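Local coordinates for fatty acid-binding protein TM_1468 (Thermotoga maritima, PDB 1VPV), which binds long-chain fatty acids such as palmitate and may take part in lipid transport or fatty acid metabolism, at residues M60-Y63 against K64-E68; V143-E146 against M147-G151; E230-R233 against E234-E238. All coordinates share one frame; numbering follows the deposited sequence.

Contact 1: residues M60-Y63 against K64-E68; sequences MNFY and KRIRE
Phe-62 and Ile-66 meet one turn apart on helix 56-68, and they make the tight part of this contact. Ile-66 CG2 comes obliquely to the phenyl ring, 4.0 Å from Phe-62 CE2. Ile-66 CD1 reaches the far end of the same ring, 4.0 Å from Phe-62 CZ. On the same turn, Ile-66 N gives a 2.8 Å hydrogen bond to Phe-62 O. Trp-44 and helix 278-284, through Lys-278, Thr-281 and Thr-282, also pack on Phe-62.

Next to this patch lies a polar pair. Arg-65 NE donates to Asn-61 OD1 at 2.6 Å, with an N-H...O angle of 152°. NE sits above the plane of the amide carbonyl, and the amide and guanidinium planes are 29° apart. The arginine chain bends at chi3 (-60°), which folds its head back beside Asn-61. A weak second bond joins Arg-65 NH2 to the same oxygen at 3.3 Å. NH2 also lies at the edge of the Phe-62 ring, 3.8 Å from CD1. Arg-65 NH1 forms a salt bridge with Glu-50.

The outer side is looser. Lys-64 NZ and Glu-68 OE2 form a salt bridge at 3.6 Å between two exposed side chains. Beside Tyr-63, Arg-67 pairs with Asp-250 instead.

Phe-62 also lies about 7 Å, side chain to side chain, from the palmitate-binding Thr-75. The split between a packed apolar side and a charged outer side is that of an amphipathic surface helix, here in the DegV fold near the fatty acid site.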
HETATM    1  N   MSE A  60      -2.141 -13.599   9.275  1.00 29.16           N
HETATM    2  CA  MSE A  60      -1.853 -15.015   9.048  1.00 31.63           C
HETATM    3  C   MSE A  60      -3.056 -15.973   9.015  1.00 28.76           C
HETATM    4  O   MSE A  60      -3.095 -16.907   8.204  1.00 28.57           O
HETATM    5  CB  MSE A  60      -0.983 -15.483  10.168  1.00 34.38           C
HETATM    6  CG  MSE A  60       0.398 -14.966  10.062  1.00 55.94           C
HETATM    7 SE   MSE A  60       1.490 -16.527   9.813  1.00105.27          SE
HETATM    8  CE  MSE A  60       1.470 -17.184  11.701  1.00 73.98           C
ATOM      9  N   ASN A  61      -3.981 -15.787   9.952  1.00 25.08           N
ATOM     10  CA  ASN A  61      -5.222 -16.552   9.989  1.00 25.21           C
ATOM     11  C   ASN A  61      -6.028 -16.363   8.697  1.00 25.56           C
ATOM     12  O   ASN A  61      -6.557 -17.332   8.118  1.00 28.12           O
ATOM     13  CB  ASN A  61      -6.058 -16.107  11.183  1.00 25.07           C
ATOM     14  CG  ASN A  61      -7.288 -16.949  11.376  1.00 27.43           C
ATOM     15  OD1 ASN A  61      -8.401 -16.521  11.069  1.00 26.01           O
ATOM     16  ND2 ASN A  61      -7.101 -18.158  11.883  1.00 33.78           N
ATOM     17  N   PHE A  62      -6.106 -15.116   8.251  1.00 20.15           N
ATOM     18  CA  PHE A  62      -6.814 -14.782   7.061  1.00 20.36           C
ATOM     19  C   PHE A  62      -6.199 -15.485   5.851  1.00 21.44           C
ATOM     20  O   PHE A  62      -6.894 -15.953   4.962  1.00 19.17           O
ATOM     21  CB  PHE A  62      -6.771 -13.270   6.841  1.00 20.62           C
ATOM     22  CG  PHE A  62      -7.543 -12.837   5.636  1.00 25.07           C
ATOM     23  CD1 PHE A  62      -8.936 -12.677   5.721  1.00 22.73           C
ATOM     24  CD2 PHE A  62      -6.903 -12.641   4.412  1.00 16.58           C
ATOM     25  CE1 PHE A  62      -9.678 -12.312   4.614  1.00 17.36           C
ATOM     26  CE2 PHE A  62      -7.626 -12.269   3.316  1.00 27.90           C
ATOM     27  CZ  PHE A  62      -9.038 -12.123   3.402  1.00 21.17           C
ATOM     28  N   TYR A  63      -4.877 -15.507   5.803  1.00 21.30           N
ATOM     29  CA  TYR A  63      -4.179 -16.167   4.724  1.00 23.07           C
ATOM     30  C   TYR A  63      -4.612 -17.626   4.666  1.00 22.56           C
ATOM     31  O   TYR A  63      -4.794 -18.185   3.605  1.00 25.02           O
ATOM     32  CB  TYR A  63      -2.642 -16.099   4.918  1.00 23.30           C
ATOM     33  CG  TYR A  63      -1.954 -14.779   4.577  1.00 24.80           C
ATOM     34  CD1 TYR A  63      -2.515 -13.854   3.691  1.00 19.00           C
ATOM     35  CD2 TYR A  63      -0.695 -14.489   5.107  1.00 23.56           C
ATOM     36  CE1 TYR A  63      -1.847 -12.667   3.372  1.00 16.16           C
ATOM     37  CE2 TYR A  63      -0.024 -13.319   4.774  1.00 20.35           C
ATOM     38  CZ  TYR A  63      -0.598 -12.415   3.912  1.00 22.24           C
ATOM     39  OH  TYR A  63       0.081 -11.237   3.607  1.00 22.08           O
ATOM     40  N   LYS A  64      -4.753 -18.240   5.821  1.00 20.82           N
ATOM     41  CA  LYS A  64      -5.074 -19.622   5.865  1.00 22.89           C
ATOM     42  C   LYS A  64      -6.509 -19.813   5.359  1.00 21.52           C
ATOM     43  O   LYS A  64      -6.740 -20.663   4.499  1.00 23.33           O
ATOM     44  CB  LYS A  64      -4.874 -20.137   7.290  1.00 25.37           C
ATOM     45  CG  LYS A  64      -5.035 -21.612   7.454  1.00 30.85           C
ATOM     46  CD  LYS A  64      -5.194 -21.997   8.924  1.00 36.91           C
ATOM     47  CE  LYS A  64      -6.638 -21.835   9.411  1.00 45.55           C
ATOM     48  NZ  LYS A  64      -7.467 -23.079   9.251  1.00 43.03           N
ATOM     49  N   ARG A  65      -7.442 -18.992   5.861  1.00 20.36           N
ATOM     50  CA  ARG A  65      -8.848 -19.062   5.486  1.00 18.57           C
ATOM     51  C   ARG A  65      -9.111 -18.706   4.022  1.00 19.11           C
ATOM     52  O   ARG A  65      -9.928 -19.350   3.405  1.00 19.95           O
ATOM     53  CB  ARG A  65      -9.724 -18.224   6.418  1.00 19.42           C
ATOM     54  CG  ARG A  65      -9.924 -18.887   7.838  1.00 23.61           C
ATOM     55  CD  ARG A  65     -10.732 -18.039   8.847  1.00 21.21           C
ATOM     56  NE  ARG A  65     -10.070 -16.753   9.086  1.00 26.27           N
ATOM     57  CZ  ARG A  65     -10.498 -15.575   8.627  1.00 30.24           C
ATOM     58  NH1 ARG A  65     -11.593 -15.475   7.877  1.00 37.53           N
ATOM     59  NH2 ARG A  65      -9.804 -14.480   8.894  1.00 29.55           N
ATOM     60  N   ILE A  66      -8.396 -17.750   3.429  1.00 19.59           N
ATOM     61  CA  ILE A  66      -8.633 -17.426   2.030  1.00 19.61           C
ATOM     62  C   ILE A  66      -8.020 -18.468   1.071  1.00 19.26           C
ATOM     63  O   ILE A  66      -8.624 -18.774   0.059  1.00 17.53           O
ATOM     64  CB  ILE A  66      -8.255 -15.966   1.632  1.00 20.47           C
ATOM     65  CG1 ILE A  66      -8.805 -15.628   0.238  1.00 25.77           C
ATOM     66  CG2 ILE A  66      -6.757 -15.738   1.632  1.00 23.63           C
ATOM     67  CD1 ILE A  66      -8.921 -14.146  -0.015  1.00 32.90           C
ATOM     68  N   ARG A  67      -6.867 -19.038   1.386  1.00 16.84           N
ATOM     69  CA  ARG A  67      -6.357 -20.175   0.593  1.00 18.34           C
ATOM     70  C   ARG A  67      -7.347 -21.354   0.567  1.00 18.67           C
ATOM     71  O   ARG A  67      -7.469 -22.050  -0.424  1.00 16.49           O
ATOM     72  CB  ARG A  67      -5.004 -20.645   1.154  1.00 18.88           C
ATOM     73  CG  ARG A  67      -3.848 -19.666   0.870  1.00 24.36           C
ATOM     74  CD  ARG A  67      -2.477 -20.271   1.209  1.00 21.81           C
ATOM     75  NE  ARG A  67      -1.379 -19.390   0.785  1.00 21.57           N
ATOM     76  CZ  ARG A  67      -0.834 -19.373  -0.430  1.00 23.72           C
ATOM     77  NH1 ARG A  67      -1.285 -20.149  -1.393  1.00 26.41           N
ATOM     78  NH2 ARG A  67       0.149 -18.523  -0.709  1.00 27.93           N
ATOM     79  N   GLU A  68      -8.042 -21.556   1.682  1.00 21.49           N
ATOM     80  CA  GLU A  68      -8.992 -22.667   1.875  1.00 23.73           C
ATOM     81  C   GLU A  68     -10.403 -22.448   1.356  1.00 20.63           C
ATOM     82  O   GLU A  68     -11.061 -23.386   1.006  1.00 21.06           O
ATOM     83  CB  GLU A  68      -9.194 -22.889   3.368  1.00 24.41           C
ATOM     84  CG  GLU A  68      -8.608 -24.124   3.920  1.00 33.29           C
ATOM     85  CD  GLU A  68      -8.633 -24.081   5.427  1.00 43.74           C
ATOM     86  OE1 GLU A  68      -9.550 -23.424   5.996  1.00 48.77           O
ATOM     87  OE2 GLU A  68      -7.717 -24.673   6.035  1.00 54.68           O
TER

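Contact 2: residues V143-E146 against M147-G151; sequences VARE and MLENG
The amides of Met-147, Leu-148 and Glu-149 bond to the carbonyls of Val-143, Ala-144 and Arg-145 in regular alpha-helical i to i+4 order. A Schellman motif then ends helix 138-149. Gly-151 is its C-prime residue, with a phi of 85°; Gly-151 N bonds to Leu-148 O at 3.0 Å, and Ala-152 N pairs with Met-147 O. The bond from Asn-150 N to Glu-146 O is already weak.

Met-147, a selenomethionine, packs back on the preceding turn. Its CG stands between the backbone N and the carbonyl carbon (chi1 56°), which sets it 3.2 Å from Val-143 O. The bend at chi3 then lays the CE methyl 3.7 Å from Val-143 CG1, and the two side chains cross at a slant. Val-157 of helix 154-166 touches Met-147, Ala-144 and Leu-148. Leu-148 is pressed close to its own helix too, with CG 3.1 Å from Ala-144 O.

Arg-145 and Glu-149 share another side of the helix without forming a salt bridge. Arg-145 NH1 is 4.3 Å from Glu-149 OE1, and the guanidinium and carboxylate planes stand 89° apart. The opposite charges probably still attract weakly. The guanidinium is fixed instead by backbone oxygens: NE bonds to Tyr-33 O, and NH2 to Val-15 O and Asp-34 O. These bonds tie the helix to strand 15-20 and to the link just before strand 35-43. Glu-146 likewise has its mate further off, in a salt bridge with Arg-243.

What does touch between Arg-145 and Glu-149 is the aliphatic part of the arginine: its CD lies 3.7 Å from Glu-149 OE1.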
ATOM      1  N   VAL A 143       8.395   9.465   5.175  1.00 21.50           N
ATOM      2  CA  VAL A 143       9.035  10.706   4.753  1.00 23.32           C
ATOM      3  C   VAL A 143       8.381  11.880   5.444  1.00 22.38           C
ATOM      4  O   VAL A 143       9.061  12.765   5.885  1.00 21.30           O
ATOM      5  CB  VAL A 143       8.966  10.895   3.209  1.00 24.66           C
ATOM      6  CG1 VAL A 143       9.401  12.270   2.827  1.00 25.46           C
ATOM      7  CG2 VAL A 143       9.857   9.841   2.494  1.00 24.31           C
ATOM      8  N   ALA A 144       7.055  11.876   5.543  1.00 22.12           N
ATOM      9  CA  ALA A 144       6.364  12.916   6.273  1.00 22.02           C
ATOM     10  C   ALA A 144       6.820  12.961   7.713  1.00 21.43           C
ATOM     11  O   ALA A 144       6.950  14.048   8.305  1.00 19.70           O
ATOM     12  CB  ALA A 144       4.884  12.697   6.230  1.00 23.27           C
ATOM     13  N   ARG A 145       7.061  11.796   8.300  1.00 20.65           N
ATOM     14  CA  ARG A 145       7.467  11.782   9.716  1.00 19.77           C
ATOM     15  C   ARG A 145       8.846  12.395   9.864  1.00 19.43           C
ATOM     16  O   ARG A 145       9.082  13.247  10.730  1.00 18.75           O
ATOM     17  CB  ARG A 145       7.478  10.354  10.288  1.00 19.69           C
ATOM     18  CG  ARG A 145       7.926  10.285  11.749  1.00 20.20           C
ATOM     19  CD  ARG A 145       7.073  11.225  12.675  1.00 17.30           C
ATOM     20  NE  ARG A 145       5.741  10.654  12.918  1.00 18.86           N
ATOM     21  CZ  ARG A 145       4.680  11.327  13.361  1.00 17.30           C
ATOM     22  NH1 ARG A 145       4.737  12.616  13.614  1.00 23.78           N
ATOM     23  NH2 ARG A 145       3.539  10.694  13.539  1.00 24.76           N
ATOM     24  N   GLU A 146       9.754  11.965   8.996  1.00 20.04           N
ATOM     25  CA  GLU A 146      11.143  12.375   9.106  1.00 23.19           C
ATOM     26  C   GLU A 146      11.212  13.880   8.979  1.00 24.26           C
ATOM     27  O   GLU A 146      11.853  14.535   9.794  1.00 27.03           O
ATOM     28  CB  GLU A 146      12.021  11.690   8.070  1.00 21.44           C
ATOM     29  CG  GLU A 146      12.085  10.188   8.293  1.00 23.82           C
ATOM     30  CD  GLU A 146      12.617   9.427   7.074  1.00 29.99           C
ATOM     31  OE1 GLU A 146      12.239   9.743   5.922  1.00 32.80           O
ATOM     32  OE2 GLU A 146      13.421   8.500   7.278  1.00 36.09           O
HETATM   33  N   MSE A 147      10.493  14.446   8.019  1.00 24.17           N
HETATM   34  CA  MSE A 147      10.567  15.887   7.868  1.00 27.96           C
HETATM   35  C   MSE A 147       9.802  16.661   8.954  1.00 24.39           C
HETATM   36  O   MSE A 147      10.187  17.786   9.273  1.00 26.42           O
HETATM   37  CB  MSE A 147      10.288  16.336   6.435  1.00 24.93           C
HETATM   38  CG  MSE A 147       9.033  15.930   5.839  1.00 32.93           C
HETATM   39 SE   MSE A 147       8.977  16.380   3.890  1.00 43.00          SE
HETATM   40  CE  MSE A 147      10.764  15.684   3.302  1.00 55.54           C
ATOM     41  N   LEU A 148       8.795  16.054   9.583  1.00 23.47           N
ATOM     42  CA  LEU A 148       8.211  16.634  10.819  1.00 23.40           C
ATOM     43  C   LEU A 148       9.192  16.536  12.008  1.00 23.79           C
ATOM     44  O   LEU A 148       9.328  17.477  12.775  1.00 24.45           O
ATOM     45  CB  LEU A 148       6.856  16.011  11.176  1.00 20.68           C
ATOM     46  CG  LEU A 148       5.748  16.263  10.141  1.00 26.71           C
ATOM     47  CD1 LEU A 148       4.580  15.322  10.335  1.00 28.14           C
ATOM     48  CD2 LEU A 148       5.258  17.699  10.174  1.00 26.92           C
ATOM     49  N   GLU A 149       9.881  15.411  12.142  1.00 24.39           N
ATOM     50  CA  GLU A 149      10.927  15.281  13.142  1.00 25.62           C
ATOM     51  C   GLU A 149      12.102  16.241  12.917  1.00 27.21           C
ATOM     52  O   GLU A 149      12.901  16.435  13.821  1.00 27.76           O
ATOM     53  CB  GLU A 149      11.471  13.842  13.209  1.00 27.04           C
ATOM     54  CG  GLU A 149      10.537  12.778  13.811  1.00 28.47           C
ATOM     55  CD  GLU A 149       9.699  13.275  14.980  1.00 35.90           C
ATOM     56  OE1 GLU A 149       8.630  13.908  14.762  1.00 47.93           O
ATOM     57  OE2 GLU A 149      10.087  13.006  16.127  1.00 46.69           O
ATOM     58  N   ASN A 150      12.226  16.831  11.730  1.00 27.85           N
ATOM     59  CA  ASN A 150      13.203  17.898  11.507  1.00 27.87           C
ATOM     60  C   ASN A 150      12.585  19.289  11.455  1.00 26.26           C
ATOM     61  O   ASN A 150      13.114  20.189  10.807  1.00 25.19           O
ATOM     62  CB  ASN A 150      13.976  17.616  10.220  1.00 30.29           C
ATOM     63  CG  ASN A 150      14.865  16.405  10.355  1.00 36.38           C
ATOM     64  OD1 ASN A 150      14.899  15.764  11.410  1.00 47.71           O
ATOM     65  ND2 ASN A 150      15.594  16.082   9.298  1.00 42.59           N
ATOM     66  N   GLY A 151      11.453  19.453  12.128  1.00 25.37           N
ATOM     67  CA  GLY A 151      10.877  20.757  12.357  1.00 24.44           C
ATOM     68  C   GLY A 151       9.995  21.349  11.279  1.00 25.41           C
ATOM     69  O   GLY A 151       9.530  22.466  11.449  1.00 26.02           O
TER

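Contact 3: residues E230-R233 against E234-E238; sequences EKLR and EDTPE
Lys-231 and Glu-234 are joined twice, by backbone and by side chains, where the chain leaves helix 220-232 for strand 241-248. The motif is a pair of i to i+3 turns at the C-terminal side of a helix, in the DegV fold.

The backbone bonds come first. Glu-234 N donates to Lys-231 O at 3.1 Å and approaches from well above the carbonyl plane. Asp-235 N follows with a weak bond of 3.4 Å to Leu-232 O.

The charged contact spans the first of these turns. Lys-231 NZ forms a salt bridge with Glu-234 OE1 at 2.9 Å, and it meets the carboxylate from above its plane, 36° out. Bends at chi2 (58°) and chi3 (77°) curl the lysine chain back to its partner, while the glutamate runs extended beyond CG. Lys-231 CD also passes 3.7 Å from Glu-234 OE1. The ammonium group makes a cation-pi contact with Tyr-215 as well. With an alanine in its place, the Glu-234 carboxylate would probably be left without its positive mate and Tyr-215 without its cation.

Van der Waals packing is on the inner side. Leu-232 lies against Ile-173 and Ile-293, which belong to the central strands 170-176 and 289-295. Across the turn, its CD1 methyl comes 4.1 Å from the hydroxyl, Thr-236 OG1.

The remaining polar groups gather at Asp-235. Its OD2 forms salt bridges with Lys-171 and Arg-298, which should help to hold it ionised. Its OD1 faces another acceptor, Leu-232 O, at 3.2 Å. That same OD1 takes a weak hydrogen bond from Thr-236 OG1 at 3.0 Å.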
ATOM      1  N   GLU A 230      12.429  -4.266 -14.786  1.00 25.28           N
ATOM      2  CA  GLU A 230      12.511  -3.554 -16.074  1.00 27.45           C
ATOM      3  C   GLU A 230      11.494  -2.409 -16.144  1.00 23.87           C
ATOM      4  O   GLU A 230      11.797  -1.362 -16.694  1.00 25.69           O
ATOM      5  CB  GLU A 230      12.389  -4.498 -17.287  1.00 25.94           C
ATOM      6  CG  GLU A 230      13.525  -5.500 -17.368  1.00 31.01           C
ATOM      7  CD  GLU A 230      13.519  -6.359 -18.631  1.00 36.14           C
ATOM      8  OE1 GLU A 230      13.800  -5.815 -19.732  1.00 54.01           O
ATOM      9  OE2 GLU A 230      13.277  -7.591 -18.521  1.00 49.80           O
ATOM     10  N   LYS A 231      10.316  -2.582 -15.563  1.00 22.02           N
ATOM     11  CA  LYS A 231       9.351  -1.490 -15.515  1.00 23.73           C
ATOM     12  C   LYS A 231       9.871  -0.306 -14.695  1.00 22.23           C
ATOM     13  O   LYS A 231       9.801   0.836 -15.137  1.00 19.84           O
ATOM     14  CB  LYS A 231       7.997  -1.971 -14.984  1.00 25.47           C
ATOM     15  CG  LYS A 231       7.022  -0.850 -14.563  1.00 28.91           C
ATOM     16  CD  LYS A 231       6.687   0.163 -15.684  1.00 31.67           C
ATOM     17  CE  LYS A 231       5.685  -0.392 -16.686  1.00 35.54           C
ATOM     18  NZ  LYS A 231       5.552   0.440 -17.924  1.00 31.66           N
ATOM     19  N   LEU A 232      10.397  -0.577 -13.510  1.00 21.88           N
ATOM     20  CA  LEU A 232      11.041   0.458 -12.705  1.00 21.07           C
ATOM     21  C   LEU A 232      12.140   1.183 -13.484  1.00 24.19           C
ATOM     22  O   LEU A 232      12.317   2.399 -13.359  1.00 23.11           O
ATOM     23  CB  LEU A 232      11.637  -0.163 -11.450  1.00 21.23           C
ATOM     24  CG  LEU A 232      12.536   0.730 -10.597  1.00 24.24           C
ATOM     25  CD1 LEU A 232      11.700   1.807  -9.932  1.00 31.42           C
ATOM     26  CD2 LEU A 232      13.270  -0.076  -9.550  1.00 24.94           C
ATOM     27  N   ARG A 233      12.883   0.426 -14.296  1.00 26.24           N
ATOM     28  CA  ARG A 233      14.016   0.944 -15.006  1.00 27.79           C
ATOM     29  C   ARG A 233      13.601   1.883 -16.154  1.00 26.81           C
ATOM     30  O   ARG A 233      14.432   2.571 -16.730  1.00 23.71           O
ATOM     31  CB  ARG A 233      14.845  -0.217 -15.545  1.00 25.64           C
ATOM     32  CG  ARG A 233      16.257   0.170 -15.928  1.00 33.53           C
ATOM     33  CD  ARG A 233      17.010  -0.974 -16.605  1.00 39.13           C
ATOM     34  NE  ARG A 233      16.746  -2.268 -15.973  1.00 51.93           N
ATOM     35  CZ  ARG A 233      16.900  -3.450 -16.576  1.00 57.30           C
ATOM     36  NH1 ARG A 233      17.352  -3.524 -17.834  1.00 59.12           N
ATOM     37  NH2 ARG A 233      16.607  -4.572 -15.914  1.00 52.40           N
ATOM     38  N   GLU A 234      12.324   1.910 -16.489  1.00 26.43           N
ATOM     39  CA  GLU A 234      11.870   2.781 -17.551  1.00 29.03           C
ATOM     40  C   GLU A 234      12.056   4.244 -17.216  1.00 29.65           C
ATOM     41  O   GLU A 234      12.265   5.036 -18.125  1.00 28.11           O
ATOM     42  CB  GLU A 234      10.418   2.499 -17.931  1.00 27.63           C
ATOM     43  CG  GLU A 234      10.279   1.194 -18.696  1.00 30.23           C
ATOM     44  CD  GLU A 234       8.837   0.867 -19.064  1.00 41.71           C
ATOM     45  OE1 GLU A 234       7.930   1.714 -18.860  1.00 39.96           O
ATOM     46  OE2 GLU A 234       8.615  -0.252 -19.568  1.00 47.03           O
ATOM     47  N   ASP A 235      12.010   4.609 -15.935  1.00 30.87           N
ATOM     48  CA  ASP A 235      12.234   6.023 -15.546  1.00 32.12           C
ATOM     49  C   ASP A 235      13.275   6.274 -14.452  1.00 30.85           C
ATOM     50  O   ASP A 235      13.447   7.420 -14.025  1.00 34.16           O
ATOM     51  CB  ASP A 235      10.914   6.696 -15.135  1.00 32.91           C
ATOM     52  CG  ASP A 235      10.447   6.284 -13.741  1.00 39.61           C
ATOM     53  OD1 ASP A 235      10.675   5.109 -13.353  1.00 38.96           O
ATOM     54  OD2 ASP A 235       9.847   7.146 -13.042  1.00 46.18           O
ATOM     55  N   THR A 236      13.975   5.229 -14.022  1.00 28.41           N
ATOM     56  CA  THR A 236      14.903   5.298 -12.891  1.00 25.68           C
ATOM     57  C   THR A 236      16.140   4.474 -13.258  1.00 25.38           C
ATOM     58  O   THR A 236      16.131   3.252 -13.160  1.00 24.18           O
ATOM     59  CB  THR A 236      14.215   4.764 -11.598  1.00 26.76           C
ATOM     60  OG1 THR A 236      12.980   5.465 -11.400  1.00 29.48           O
ATOM     61  CG2 THR A 236      15.088   4.960 -10.343  1.00 29.21           C
ATOM     62  N   PRO A 237      17.211   5.147 -13.721  1.00 24.44           N
ATOM     63  CA  PRO A 237      18.387   4.392 -14.232  1.00 25.46           C
ATOM     64  C   PRO A 237      19.008   3.423 -13.231  1.00 24.10           C
ATOM     65  O   PRO A 237      18.982   3.675 -12.052  1.00 26.91           O
ATOM     66  CB  PRO A 237      19.410   5.488 -14.605  1.00 26.28           C
ATOM     67  CG  PRO A 237      18.614   6.812 -14.638  1.00 28.62           C
ATOM     68  CD  PRO A 237      17.372   6.615 -13.781  1.00 23.35           C
ATOM     69  N   GLU A 238      19.577   2.332 -13.711  1.00 24.86           N
ATOM     70  CA  GLU A 238      20.286   1.407 -12.837  1.00 28.40           C
ATOM     71  C   GLU A 238      21.343   2.144 -11.982  1.00 24.86           C
ATOM     72  O   GLU A 238      21.995   3.081 -12.431  1.00 23.77           O
ATOM     73  CB  GLU A 238      20.893   0.230 -13.643  1.00 26.89           C
ATOM     74  CG  GLU A 238      22.154  -0.407 -12.974  1.00 39.51           C
ATOM     75  CD  GLU A 238      22.516  -1.817 -13.470  1.00 39.93           C
ATOM     76  OE1 GLU A 238      21.663  -2.484 -14.119  1.00 50.02           O
ATOM     77  OE2 GLU A 238      23.663  -2.243 -13.177  1.00 46.95           O
TER

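How the contacts relate
From the N terminus, contacts 1, 2 and 3 follow in series. Each closes no more than successive turns of chain, and none nests in or crosses another. Contact 1 lies on helix 56-68, which follows strand 49-51 and precedes strand 74-76 along the chain, and meets helix 278-284 from late in the chain. Contact 2 ends helix 138-149, joining strand 15-20 to helix 154-166. Contact 3 leads from helix 220-232 into strand 241-248 of the second sheet. The centres of contacts 1 and 2 are 37 Å apart, on opposite sides of the chain's centre. Contacts 2 and 3 come closest, yet their nearest atoms are about 15 Å apart.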